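PDB 4DXK: mandelate racemase / muconate lactonizing enzyme family protein from Agrobacterium tumefaciens, which probably acts as a lyase or racemase-type isomerase of the enolase superfamily, and holds a sodium ion in its barrel domain. Local coordinates for residues Q60-A65 against E300-A305; D93-A98 against A104-G109; G73-G78 against R273-D278. All coordinates share one frame; numbering follows the deposited sequence.

Contact 1 (Q60-A65 against E300-A305)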
ATOM      1  N   GLN A  60       5.380 -24.046  35.480  1.00  8.41           N
ATOM      2  CA  GLN A  60       4.467 -23.659  34.396  1.00  8.85           C
ATOM      3  C   GLN A  60       4.798 -22.242  33.953  1.00  7.93           C
ATOM      4  O   GLN A  60       4.035 -21.305  34.191  1.00  8.70           O
ATOM      5  CB  GLN A  60       3.017 -23.763  34.859  1.00  9.03           C
ATOM      6  CG  GLN A  60       2.596 -25.183  35.242  1.00 10.24           C
ATOM      7  CD  GLN A  60       1.169 -25.247  35.707  1.00 11.19           C
ATOM      8  OE1 GLN A  60       0.845 -24.795  36.802  1.00 13.92           O
ATOM      9  NE2 GLN A  60       0.290 -25.780  34.869  1.00 14.08           N
ATOM     10  N   ILE A  61       5.969 -22.074  33.343  1.00  7.59           N
ATOM     11  CA  ILE A  61       6.525 -20.743  33.104  1.00  7.70           C
ATOM     12  C   ILE A  61       5.701 -19.926  32.114  1.00  8.19           C
ATOM     13  O   ILE A  61       5.339 -18.782  32.387  1.00  8.84           O
ATOM     14  CB  ILE A  61       8.008 -20.807  32.674  1.00  7.42           C
ATOM     15  CG1 ILE A  61       8.845 -21.475  33.770  1.00  9.23           C
ATOM     16  CG2 ILE A  61       8.547 -19.407  32.366  1.00  9.33           C
ATOM     17  CD1 ILE A  61      10.347 -21.479  33.488  1.00 10.50           C
ATOM     18  N   ASP A  62       5.392 -20.516  30.966  1.00  8.02           N
ATOM     19  CA  ASP A  62       4.586 -19.822  29.966  1.00  8.26           C
ATOM     20  C   ASP A  62       3.219 -19.445  30.527  1.00  8.32           C
ATOM     21  O   ASP A  62       2.706 -18.354  30.256  1.00  8.98           O
ATOM     22  CB  ASP A  62       4.422 -20.682  28.712  1.00 10.06           C
ATOM     23  CG  ASP A  62       5.657 -20.666  27.840  1.00 10.00           C
ATOM     24  OD1 ASP A  62       6.245 -19.580  27.634  1.00 11.53           O
ATOM     25  OD2 ASP A  62       6.053 -21.744  27.355  1.00 11.44           O
ATOM     26  N   LEU A  63       2.634 -20.330  31.327  1.00  8.05           N
ATOM     27  CA  LEU A  63       1.327 -20.055  31.916  1.00  8.90           C
ATOM     28  C   LEU A  63       1.392 -18.905  32.927  1.00  8.98           C
ATOM     29  O   LEU A  63       0.541 -18.010  32.924  1.00  8.75           O
ATOM     30  CB  LEU A  63       0.768 -21.309  32.588  1.00  9.64           C
ATOM     31  CG  LEU A  63      -0.604 -21.157  33.244  1.00  9.95           C
ATOM     32  CD1 LEU A  63      -1.661 -20.802  32.205  1.00 13.34           C
ATOM     33  CD2 LEU A  63      -0.978 -22.420  34.009  1.00 12.80           C
ATOM     34  N   LEU A  64       2.402 -18.915  33.791  1.00  8.85           N
ATOM     35  CA  LEU A  64       2.562 -17.842  34.768  1.00  8.75           C
ATOM     36  C   LEU A  64       2.816 -16.503  34.081  1.00  8.93           C
ATOM     37  O   LEU A  64       2.300 -15.478  34.534  1.00  8.55           O
ATOM     38  CB  LEU A  64       3.670 -18.171  35.775  1.00  8.59           C
ATOM     39  CG  LEU A  64       3.236 -19.142  36.877  1.00  8.79           C
ATOM     40  CD1 LEU A  64       4.435 -19.754  37.605  1.00 11.35           C
ATOM     41  CD2 LEU A  64       2.310 -18.445  37.879  1.00 12.44           C
ATOM     42  N   ALA A  65       3.582 -16.496  32.992  1.00  8.21           N
ATOM     43  CA  ALA A  65       3.787 -15.255  32.250  1.00  9.15           C
ATOM     44  C   ALA A  65       2.442 -14.729  31.735  1.00  9.55           C
ATOM     45  O   ALA A  65       2.127 -13.544  31.875  1.00  9.81           O
ATOM     46  CB  ALA A  65       4.754 -15.468  31.098  1.00 10.19           C
ATOM     47  N   GLU A 300       9.365 -13.671  27.236  1.00  7.02           N
ATOM     48  CA  GLU A 300       9.106 -12.858  26.049  1.00  7.20           C
ATOM     49  C   GLU A 300      10.361 -12.717  25.207  1.00  6.74           C
ATOM     50  O   GLU A 300      10.279 -12.798  23.977  1.00  7.34           O
ATOM     51  CB  GLU A 300       8.533 -11.476  26.392  1.00  7.08           C
ATOM     52  CG  GLU A 300       7.088 -11.533  26.866  1.00  8.64           C
ATOM     53  CD  GLU A 300       6.144 -12.145  25.832  1.00  7.45           C
ATOM     54  OE1 GLU A 300       6.140 -11.706  24.662  1.00  8.75           O
ATOM     55  OE2 GLU A 300       5.374 -13.059  26.198  1.00  9.23           O
ATOM     56  N   ALA A 301      11.522 -12.531  25.837  1.00  6.98           N
ATOM     57  CA  ALA A 301      12.752 -12.274  25.101  1.00  7.70           C
ATOM     58  C   ALA A 301      13.116 -13.401  24.152  1.00  7.86           C
ATOM     59  O   ALA A 301      13.557 -13.153  23.028  1.00  7.70           O
ATOM     60  CB  ALA A 301      13.892 -11.984  26.048  1.00  7.76           C
ATOM     61  N   ARG A 302      12.951 -14.648  24.591  1.00  7.18           N
ATOM     62  CA  ARG A 302      13.339 -15.767  23.747  1.00  7.51           C
ATOM     63  C   ARG A 302      12.459 -15.821  22.497  1.00  7.63           C
ATOM     64  O   ARG A 302      12.903 -16.225  21.417  1.00  9.33           O
ATOM     65  CB  ARG A 302      13.320 -17.101  24.531  1.00  8.26           C
ATOM     66  CG  ARG A 302      11.951 -17.669  24.855  1.00  7.02           C
ATOM     67  CD  ARG A 302      12.050 -18.680  25.987  1.00  7.68           C
ATOM     68  NE  ARG A 302      10.808 -19.366  26.307  1.00  8.57           N
ATOM     69  CZ  ARG A 302      10.606 -20.665  26.116  1.00 12.68           C
ATOM     70  NH1 ARG A 302      11.545 -21.422  25.554  1.00 15.09           N
ATOM     71  NH2 ARG A 302       9.453 -21.208  26.479  1.00 18.85           N
ATOM     72  N   LYS A 303      11.203 -15.433  22.649  1.00  7.44           N
ATOM     73  CA  LYS A 303      10.253 -15.465  21.547  1.00  7.70           C
ATOM     74  C   LYS A 303      10.493 -14.276  20.615  1.00  8.34           C
ATOM     75  O   LYS A 303      10.362 -14.398  19.396  1.00  8.93           O
ATOM     76  CB  LYS A 303       8.825 -15.490  22.100  1.00  9.07           C
ATOM     77  CG  LYS A 303       8.575 -16.734  22.953  1.00  8.94           C
ATOM     78  CD  LYS A 303       7.300 -16.676  23.773  1.00  9.45           C
ATOM     79  CE  LYS A 303       7.295 -17.829  24.781  1.00 10.67           C
ATOM     80  NZ  LYS A 303       6.064 -17.797  25.619  1.00 13.37           N
ATOM     81  N   ILE A 304      10.839 -13.125  21.180  1.00  7.33           N
ATOM     82  CA  ILE A 304      11.237 -11.978  20.364  1.00  8.58           C
ATOM     83  C   ILE A 304      12.450 -12.327  19.506  1.00  7.53           C
ATOM     84  O   ILE A 304      12.505 -12.007  18.313  1.00  8.02           O
ATOM     85  CB  ILE A 304      11.529 -10.749  21.250  1.00  7.41           C
ATOM     86  CG1 ILE A 304      10.230 -10.228  21.878  1.00  8.19           C
ATOM     87  CG2 ILE A 304      12.213  -9.647  20.447  1.00  9.46           C
ATOM     88  CD1 ILE A 304      10.434  -9.407  23.139  1.00  9.21           C
ATOM     89  N   ALA A 305      13.415 -13.011  20.104  1.00  7.56           N
ATOM     90  CA  ALA A 305      14.617 -13.379  19.366  1.00  8.34           C
ATOM     91  C   ALA A 305      14.331 -14.291  18.175  1.00  8.00           C
ATOM     92  O   ALA A 305      14.851 -14.073  17.077  1.00  8.03           O
ATOM     93  CB  ALA A 305      15.637 -14.022  20.293  1.00  9.21           C
TER
HETATM   94  O   HOH W   1       8.677 -19.027  28.271  1.00 10.98           O
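Asp62 OD1 is gripped by two donors. Lys303 NZ hydrogen-bonds to it at 2.7 Å as part of a salt bridge, and a water donates to it at 2.6 Å from that water's oxygen to Asp62 OD1. The ammonium does not lie in the plane of the carboxylate but comes from above it, 48° out of plane. The lysine gets there as a nearly straight rod: once CG is placed opposite the carbonyl carbon (chi1 -61°), the chain runs extended from CG to NZ, and CE also rests beside OD1. The water is a bridge, because it accepts from Arg302 NE at 2.9 Å between the water oxygen and NE. Arg302 therefore reaches the aspartate twice, through the water to OD1 and directly to OD2, where its NH2 makes a longer salt bridge of 3.6 Å from NH2 to Asp62 OD2. The carboxylate sits at the edge of the guanidinium, the two planes only 13° apart, while the side chains as a whole meet at about a right angle. Asp62, Arg302 and Lys303 thus form a salt-bridge network in which one largely buried carboxylate faces two cations, which would be expected to keep it ionised. A second subunit joins in: its Asn335 ND2 hydrogen-bonds to Asp62 OD2, and its Leu107 O takes Arg302 NH2, a stronger partner for that nitrogen than the distant carboxylate oxygen. The network spans the two domains, joining the first turn of helix 61-68 in the N-terminal domain to helix 297-310 of the barrel, which follows strand 287-290. Helix 79-99 flanks one end, with Trp92 against Arg302, and helix 272-281 the other, with Arg273 against Lys303.

Contact 2 (D93-A98 against A104-G109)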
ATOM      1  N   ASP A  93      15.556 -19.536  36.632  1.00  7.81           N
ATOM      2  CA  ASP A  93      16.578 -19.973  37.584  1.00  7.65           C
ATOM      3  C   ASP A  93      16.104 -21.221  38.349  1.00  8.64           C
ATOM      4  O   ASP A  93      16.847 -22.194  38.451  1.00  8.69           O
ATOM      5  CB  ASP A  93      16.885 -18.811  38.532  1.00  8.65           C
ATOM      6  CG  ASP A  93      18.135 -19.021  39.366  1.00  8.74           C
ATOM      7  OD1 ASP A  93      19.125 -19.634  38.891  1.00  9.61           O
ATOM      8  OD2 ASP A  93      18.108 -18.534  40.519  1.00  9.43           O
ATOM      9  N   ILE A  94      14.867 -21.212  38.849  1.00  7.98           N
ATOM     10  CA  ILE A  94      14.304 -22.398  39.506  1.00  8.60           C
ATOM     11  C   ILE A  94      14.291 -23.606  38.568  1.00  7.63           C
ATOM     12  O   ILE A  94      14.681 -24.698  38.960  1.00  9.00           O
ATOM     13  CB  ILE A  94      12.869 -22.129  40.013  1.00  8.60           C
ATOM     14  CG1 ILE A  94      12.904 -21.220  41.238  1.00  9.50           C
ATOM     15  CG2 ILE A  94      12.130 -23.426  40.337  1.00 10.46           C
ATOM     16  CD1 ILE A  94      11.580 -20.577  41.551  1.00  9.57           C
ATOM     17  N   PHE A  95      13.834 -23.408  37.334  1.00  7.94           N
ATOM     18  CA  PHE A  95      13.725 -24.492  36.363  1.00  8.53           C
ATOM     19  C   PHE A  95      15.120 -25.090  36.110  1.00  7.58           C
ATOM     20  O   PHE A  95      15.287 -26.314  36.091  1.00  9.24           O
ATOM     21  CB  PHE A  95      13.078 -23.911  35.095  1.00  8.77           C
ATOM     22  CG  PHE A  95      12.768 -24.909  33.992  1.00  9.15           C
ATOM     23  CD1 PHE A  95      12.718 -26.275  34.209  1.00 10.87           C
ATOM     24  CD2 PHE A  95      12.501 -24.429  32.714  1.00  9.66           C
ATOM     25  CE1 PHE A  95      12.420 -27.144  33.156  1.00 11.05           C
ATOM     26  CE2 PHE A  95      12.211 -25.292  31.668  1.00 11.60           C
ATOM     27  CZ  PHE A  95      12.164 -26.642  31.896  1.00 10.73           C
ATOM     28  N   GLY A  96      16.133 -24.239  35.972  1.00  7.86           N
ATOM     29  CA  GLY A  96      17.497 -24.716  35.809  1.00  9.41           C
ATOM     30  C   GLY A  96      17.998 -25.508  37.006  1.00  8.53           C
ATOM     31  O   GLY A  96      18.578 -26.589  36.868  1.00  9.18           O
ATOM     32  N   LYS A  97      17.767 -24.983  38.199  1.00  8.77           N
ATOM     33  CA  LYS A  97      18.165 -25.710  39.397  1.00  9.57           C
ATOM     34  C   LYS A  97      17.433 -27.045  39.529  1.00  9.91           C
ATOM     35  O   LYS A  97      18.034 -28.045  39.942  1.00 11.91           O
ATOM     36  CB  LYS A  97      17.958 -24.857  40.640  1.00 10.72           C
ATOM     37  CG  LYS A  97      18.888 -23.677  40.696  1.00 11.33           C
ATOM     38  CD  LYS A  97      18.639 -22.867  41.954  1.00 14.76           C
ATOM     39  CE  LYS A  97      19.418 -21.577  41.927  1.00 13.06           C
ATOM     40  NZ  LYS A  97      19.273 -20.806  43.185  1.00 12.58           N
ATOM     41  N   ALA A  98      16.148 -27.076  39.193  1.00 10.36           N
ATOM     42  CA  ALA A  98      15.351 -28.301  39.315  1.00 10.79           C
ATOM     43  C   ALA A  98      15.836 -29.388  38.366  1.00 12.24           C
ATOM     44  O   ALA A  98      15.685 -30.582  38.643  1.00 14.87           O
ATOM     45  CB  ALA A  98      13.878 -28.006  39.062  1.00 13.24           C
ATOM     46  N   ALA A 104      20.832 -21.459  29.514  1.00  7.62           N
ATOM     47  CA  ALA A 104      21.066 -21.522  28.073  1.00  7.93           C
ATOM     48  C   ALA A 104      20.661 -22.881  27.508  1.00  7.99           C
ATOM     49  O   ALA A 104      20.162 -22.974  26.392  1.00  8.97           O
ATOM     50  CB  ALA A 104      22.515 -21.220  27.743  1.00  9.55           C
ATOM     51  N   GLN A 105      20.877 -23.943  28.277  1.00  8.45           N
ATOM     52  CA  GLN A 105      20.457 -25.266  27.837  1.00  8.10           C
ATOM     53  C   GLN A 105      18.937 -25.361  27.748  1.00  8.82           C
ATOM     54  O   GLN A 105      18.391 -25.856  26.760  1.00  9.21           O
ATOM     55  CB  GLN A 105      20.996 -26.360  28.759  1.00  9.61           C
ATOM     56  CG  GLN A 105      20.544 -27.748  28.312  1.00 10.11           C
ATOM     57  CD  GLN A 105      21.021 -28.072  26.906  1.00  9.06           C
ATOM     58  OE1 GLN A 105      22.214 -28.041  26.638  1.00 10.99           O
ATOM     59  NE2 GLN A 105      20.093 -28.365  26.009  1.00  9.96           N
ATOM     60  N   LEU A 106      18.248 -24.879  28.772  1.00  8.61           N
ATOM     61  CA  LEU A 106      16.798 -24.958  28.805  1.00  8.09           C
ATOM     62  C   LEU A 106      16.157 -24.130  27.700  1.00  9.23           C
ATOM     63  O   LEU A 106      15.040 -24.425  27.294  1.00 11.06           O
ATOM     64  CB  LEU A 106      16.268 -24.548  30.182  1.00  9.68           C
ATOM     65  CG  LEU A 106      16.687 -25.467  31.331  1.00  9.66           C
ATOM     66  CD1 LEU A 106      16.057 -24.965  32.614  1.00 12.80           C
ATOM     67  CD2 LEU A 106      16.296 -26.918  31.055  1.00 13.72           C
ATOM     68  N   LEU A 107      16.847 -23.101  27.215  1.00  7.91           N
ATOM     69  CA  LEU A 107      16.347 -22.314  26.091  1.00  8.85           C
ATOM     70  C   LEU A 107      16.425 -23.047  24.747  1.00  8.84           C
ATOM     71  O   LEU A 107      15.793 -22.614  23.778  1.00  9.69           O
ATOM     72  CB  LEU A 107      17.081 -20.972  25.995  1.00  9.56           C
ATOM     73  CG  LEU A 107      16.885 -20.023  27.174  1.00  8.24           C
ATOM     74  CD1 LEU A 107      17.827 -18.840  27.049  1.00  9.18           C
ATOM     75  CD2 LEU A 107      15.444 -19.566  27.289  1.00 10.24           C
ATOM     76  N   GLY A 108      17.190 -24.132  24.677  1.00  8.95           N
ATOM     77  CA  GLY A 108      17.407 -24.858  23.432  1.00  9.37           C
ATOM     78  C   GLY A 108      18.856 -25.196  23.136  1.00  8.92           C
ATOM     79  O   GLY A 108      19.178 -25.715  22.055  1.00 10.82           O
ATOM     80  N   GLY A 109      19.745 -24.930  24.087  1.00  9.36           N
ATOM     81  CA  GLY A 109      21.123 -25.362  23.969  1.00  9.32           C
ATOM     82  C   GLY A 109      22.130 -24.244  23.804  1.00  8.76           C
ATOM     83  O   GLY A 109      21.772 -23.123  23.431  1.00  9.12           O
TER
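Leu106 CD1 carries this contact, lying over one face of the Phe95 ring and against the backbone of Gly96. The methyl carbon stands 3.7 Å from the ring centroid and 18° off the ring normal, a CH-pi contact displaced somewhat toward the rim on the side of CG and CD2. Phe95 CG and CD2 both lie 3.6 Å from Leu106 CD1. The same methyl comes within 3.4 Å of Gly96 N and 3.5 Å of Gly96 CA, so one branch of the leucine fills the corner between a phenyl face and a helix backbone. At Gly96 no side chain intervenes, and the two backbones come closest there by CA atoms, 7.0 Å from Gly96 CA to Leu106 CA. The torsions explain the meeting: Phe95 CG is turned opposite its own backbone N (chi1 -175°), carrying the ring out toward the leucine, and in Leu106 CD1 is the extended branch, chi2 being -178°. No hydrogen bond crosses between the segments, and the three touching residues are buried. Behind Leu106, the chain is turned by a Schellman motif: Gly108 has a positive phi, and the backbone N atoms of Gly108 and Gly109 bond back to Gln105 O and Ala104 O. The motif turns the chain away after the short helix, and Ala104 N is bonded to His331 ND1. Trp92 and Thr99 of the long helix also touch Leu106, and Phe95 of a second subunit packs on it as well, which places the leucine near a subunit boundary. Within the chain, the contact folds short helix 103-106 back on the C-terminal part of helix 79-99, which also packs on strand 17-24 through Ile94.

Contact 3 (G73-G78 against R273-D278)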
ATOM      1  N   GLY A  73      -1.276  -1.528  31.409  1.00  7.21           N
ATOM      2  CA  GLY A  73       0.171  -1.512  31.559  1.00  8.54           C
ATOM      3  C   GLY A  73       0.925  -2.558  30.760  1.00  7.56           C
ATOM      4  O   GLY A  73       2.143  -2.689  30.901  1.00  8.99           O
ATOM      5  N   PHE A  74       0.216  -3.284  29.908  1.00  7.38           N
ATOM      6  CA  PHE A  74       0.796  -4.303  29.040  1.00  7.66           C
ATOM      7  C   PHE A  74       1.509  -3.631  27.848  1.00  6.75           C
ATOM      8  O   PHE A  74       1.365  -2.430  27.617  1.00  7.58           O
ATOM      9  CB  PHE A  74      -0.331  -5.230  28.559  1.00  7.65           C
ATOM     10  CG  PHE A  74      -1.395  -4.507  27.811  1.00  7.90           C
ATOM     11  CD1 PHE A  74      -1.284  -4.291  26.445  1.00  9.10           C
ATOM     12  CD2 PHE A  74      -2.491  -3.972  28.481  1.00  8.35           C
ATOM     13  CE1 PHE A  74      -2.245  -3.579  25.752  1.00 10.03           C
ATOM     14  CE2 PHE A  74      -3.454  -3.264  27.790  1.00  9.09           C
ATOM     15  CZ  PHE A  74      -3.337  -3.059  26.430  1.00  9.51           C
ATOM     16  N   ARG A  75       2.259  -4.426  27.082  1.00  7.59           N
ATOM     17  CA  ARG A  75       2.975  -3.949  25.895  1.00  7.47           C
ATOM     18  C   ARG A  75       3.752  -2.676  26.229  1.00  7.68           C
ATOM     19  O   ARG A  75       3.672  -1.666  25.528  1.00  8.37           O
ATOM     20  CB  ARG A  75       2.017  -3.734  24.717  1.00  8.69           C
ATOM     21  CG  ARG A  75       2.712  -3.504  23.367  1.00  8.85           C
ATOM     22  CD  ARG A  75       2.061  -2.345  22.648  1.00  8.51           C
ATOM     23  NE  ARG A  75       2.629  -2.057  21.326  1.00  8.90           N
ATOM     24  CZ  ARG A  75       3.548  -1.124  21.089  1.00  8.94           C
ATOM     25  NH1 ARG A  75       4.040  -0.394  22.087  1.00 12.27           N
ATOM     26  NH2 ARG A  75       3.970  -0.922  19.846  1.00  9.48           N
ATOM     27  N   SER A  76       4.511  -2.743  27.316  1.00  7.41           N
ATOM     28  CA  SER A  76       5.239  -1.584  27.794  1.00  8.32           C
ATOM     29  C   SER A  76       6.415  -2.037  28.628  1.00  7.67           C
ATOM     30  O   SER A  76       6.589  -3.229  28.899  1.00  8.67           O
ATOM     31  CB  SER A  76       4.333  -0.694  28.630  1.00 10.11           C
ATOM     32  OG  SER A  76       4.282  -1.152  29.967  1.00 11.59           O
ATOM     33  N   SER A  77       7.218  -1.062  29.044  1.00  6.97           N
ATOM     34  CA  SER A  77       8.324  -1.289  29.970  1.00  7.47           C
ATOM     35  C   SER A  77       8.027  -0.650  31.332  1.00  7.58           C
ATOM     36  O   SER A  77       8.944  -0.302  32.070  1.00  8.98           O
ATOM     37  CB  SER A  77       9.623  -0.750  29.373  1.00  7.86           C
ATOM     38  OG  SER A  77       9.435   0.571  28.898  1.00  7.95           O
ATOM     39  N   GLY A  78       6.742  -0.516  31.657  1.00  7.88           N
ATOM     40  CA  GLY A  78       6.317   0.067  32.925  1.00  7.82           C
ATOM     41  C   GLY A  78       6.537  -0.836  34.128  1.00  7.29           C
ATOM     42  O   GLY A  78       7.033  -1.960  34.020  1.00  7.40           O
ATOM     43  N   ARG A 273       6.316  -9.337  23.022  1.00  7.98           N
ATOM     44  CA  ARG A 273       6.514  -9.646  21.625  1.00  8.25           C
ATOM     45  C   ARG A 273       5.605  -8.839  20.707  1.00  8.01           C
ATOM     46  O   ARG A 273       5.920  -8.671  19.530  1.00  8.38           O
ATOM     47  CB  ARG A 273       6.400 -11.143  21.387  1.00 12.72           C
ATOM     48  CG  ARG A 273       5.027 -11.636  21.235  1.00 13.17           C
ATOM     49  CD  ARG A 273       5.055 -13.165  21.334  1.00 14.44           C
ATOM     50  NE  ARG A 273       4.926 -13.573  22.728  1.00  9.91           N
ATOM     51  CZ  ARG A 273       4.321 -14.682  23.119  1.00  8.72           C
ATOM     52  NH1 ARG A 273       3.881 -15.559  22.224  1.00  9.27           N
ATOM     53  NH2 ARG A 273       4.182 -14.913  24.407  1.00  9.91           N
ATOM     54  N   TRP A 274       4.497  -8.326  21.238  1.00  7.05           N
ATOM     55  CA  TRP A 274       3.569  -7.539  20.435  1.00  8.04           C
ATOM     56  C   TRP A 274       4.173  -6.200  20.019  1.00  6.66           C
ATOM     57  O   TRP A 274       3.949  -5.736  18.892  1.00  7.62           O
ATOM     58  CB  TRP A 274       2.215  -7.388  21.157  1.00  7.62           C
ATOM     59  CG  TRP A 274       1.507  -8.715  21.205  1.00  7.96           C
ATOM     60  CD1 TRP A 274       0.620  -9.197  20.288  1.00 10.07           C
ATOM     61  CD2 TRP A 274       1.692  -9.761  22.171  1.00  7.81           C
ATOM     62  NE1 TRP A 274       0.234 -10.466  20.628  1.00 10.30           N
ATOM     63  CE2 TRP A 274       0.882 -10.841  21.775  1.00  8.48           C
ATOM     64  CE3 TRP A 274       2.457  -9.888  23.334  1.00  8.35           C
ATOM     65  CZ2 TRP A 274       0.810 -12.033  22.505  1.00  9.73           C
ATOM     66  CZ3 TRP A 274       2.392 -11.074  24.055  1.00 10.32           C
ATOM     67  CH2 TRP A 274       1.566 -12.128  23.640  1.00 10.78           C
ATOM     68  N   ALA A 275       4.959  -5.583  20.893  1.00  7.04           N
ATOM     69  CA  ALA A 275       5.673  -4.368  20.505  1.00  7.11           C
ATOM     70  C   ALA A 275       6.690  -4.656  19.409  1.00  6.71           C
ATOM     71  O   ALA A 275       6.904  -3.842  18.509  1.00  7.61           O
ATOM     72  CB  ALA A 275       6.356  -3.716  21.707  1.00  7.70           C
ATOM     73  N   PHE A 276       7.318  -5.824  19.488  1.00  6.70           N
ATOM     74  CA  PHE A 276       8.315  -6.200  18.494  1.00  7.29           C
ATOM     75  C   PHE A 276       7.687  -6.626  17.172  1.00  7.04           C
ATOM     76  O   PHE A 276       8.259  -6.368  16.114  1.00  8.05           O
ATOM     77  CB  PHE A 276       9.317  -7.209  19.073  1.00  6.92           C
ATOM     78  CG  PHE A 276      10.250  -6.567  20.049  1.00  6.49           C
ATOM     79  CD1 PHE A 276      11.424  -5.986  19.616  1.00  8.08           C
ATOM     80  CD2 PHE A 276       9.910  -6.451  21.390  1.00  7.63           C
ATOM     81  CE1 PHE A 276      12.271  -5.339  20.510  1.00  7.53           C
ATOM     82  CE2 PHE A 276      10.758  -5.801  22.290  1.00  8.06           C
ATOM     83  CZ  PHE A 276      11.934  -5.244  21.852  1.00  7.81           C
ATOM     84  N   ARG A 277       6.491  -7.210  17.218  1.00  7.08           N
ATOM     85  CA  ARG A 277       5.721  -7.374  15.985  1.00  7.69           C
ATOM     86  C   ARG A 277       5.489  -6.017  15.325  1.00  6.83           C
ATOM     87  O   ARG A 277       5.706  -5.850  14.122  1.00  8.31           O
ATOM     88  CB  ARG A 277       4.378  -8.050  16.261  1.00  8.49           C
ATOM     89  CG  ARG A 277       3.355  -7.867  15.132  1.00  9.92           C
ATOM     90  CD  ARG A 277       2.053  -8.610  15.408  1.00  8.92           C
ATOM     91  NE  ARG A 277       0.994  -8.149  14.506  1.00 11.66           N
ATOM     92  CZ  ARG A 277      -0.311  -8.233  14.745  1.00 10.53           C
ATOM     93  NH1 ARG A 277      -0.767  -8.804  15.842  1.00 11.01           N
ATOM     94  NH2 ARG A 277      -1.165  -7.733  13.861  1.00 14.36           N
ATOM     95  N   ASP A 278       5.045  -5.045  16.114  1.00  7.18           N
ATOM     96  CA  ASP A 278       4.796  -3.711  15.584  1.00  8.11           C
ATOM     97  C   ASP A 278       6.074  -3.137  14.961  1.00  7.76           C
ATOM     98  O   ASP A 278       6.036  -2.527  13.890  1.00  8.23           O
ATOM     99  CB  ASP A 278       4.291  -2.771  16.694  1.00  8.85           C
ATOM    100  CG  ASP A 278       2.878  -3.100  17.172  1.00  9.35           C
ATOM    101  OD1 ASP A 278       2.181  -3.940  16.563  1.00 10.89           O
ATOM    102  OD2 ASP A 278       2.470  -2.476  18.176  1.00 10.17           O
TER
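Arg75 and Asp278 make the charged part of the contact. The arginine grips the aspartate side-on with two nitrogens, both on the single oxygen OD2. From NH2 the bond to Asp278 OD2 is 2.7 Å long, fairly straight at 160° and directed at the anti lone pair; from NE to the same OD2 it is 3.2 Å and more bent. Both N-H groups act nearly within the guanidinium plane, but the carboxylate is tilted 34° from it. Asp278 OD1 has its own partner, Ser249 OG of a third subunit. The apolar part lies beneath this pair: Ala275 CB sits over the centre of one guanidinium face, 3.9 Å from Arg75 CZ, and Arg75 CG lies 3.9 Å from Ala275 N and 4.0 Å from Ala275 CB. A bend at chi2 (-135°) swings the guanidinium over the alanine, so one turn of helix supplies both a floor and an acceptor, from Ala275 and Asp278. Hydrogen bonds within 73-78 brace the loop from which the arginine springs. Ser76 OG donates to Gly73 O at 2.8 Å and accepts from Gly78 N in an ST turn, just before helix 79-99. Ser77 OG also binds Thr269 O of the same chain. The Arg75–Asp278 grip and the packing on Ala275 dock this loop of the N-terminal domain on helix 272-281 of the barrel, the two-domain build of the mandelate racemase and muconate lactonizing enzyme family.

How the contacts relate
From the N terminus, the chain passes three strands and helix 38-53 to reach helix 61-68, then goes through loop 73-78 and along helix 79-99 to the short helix 103-106. Contact 2 closes the smallest loop, a local turn within the N-terminal domain. Contact 3 ties 73-78 to helix 272-281 and encloses contact 2, and contact 1, between 60-65 and helix 297-310, encloses both; the three nest without crossing. Contacts 1 and 3 fasten the N-terminal domain to two successive barrel helices, themselves joined by the Glu300–Arg273 salt bridge. Contacts 1 and 2 touch where Ile61 meets Phe95, whereas contacts 2 and 3 lie about 25 Å apart between centres.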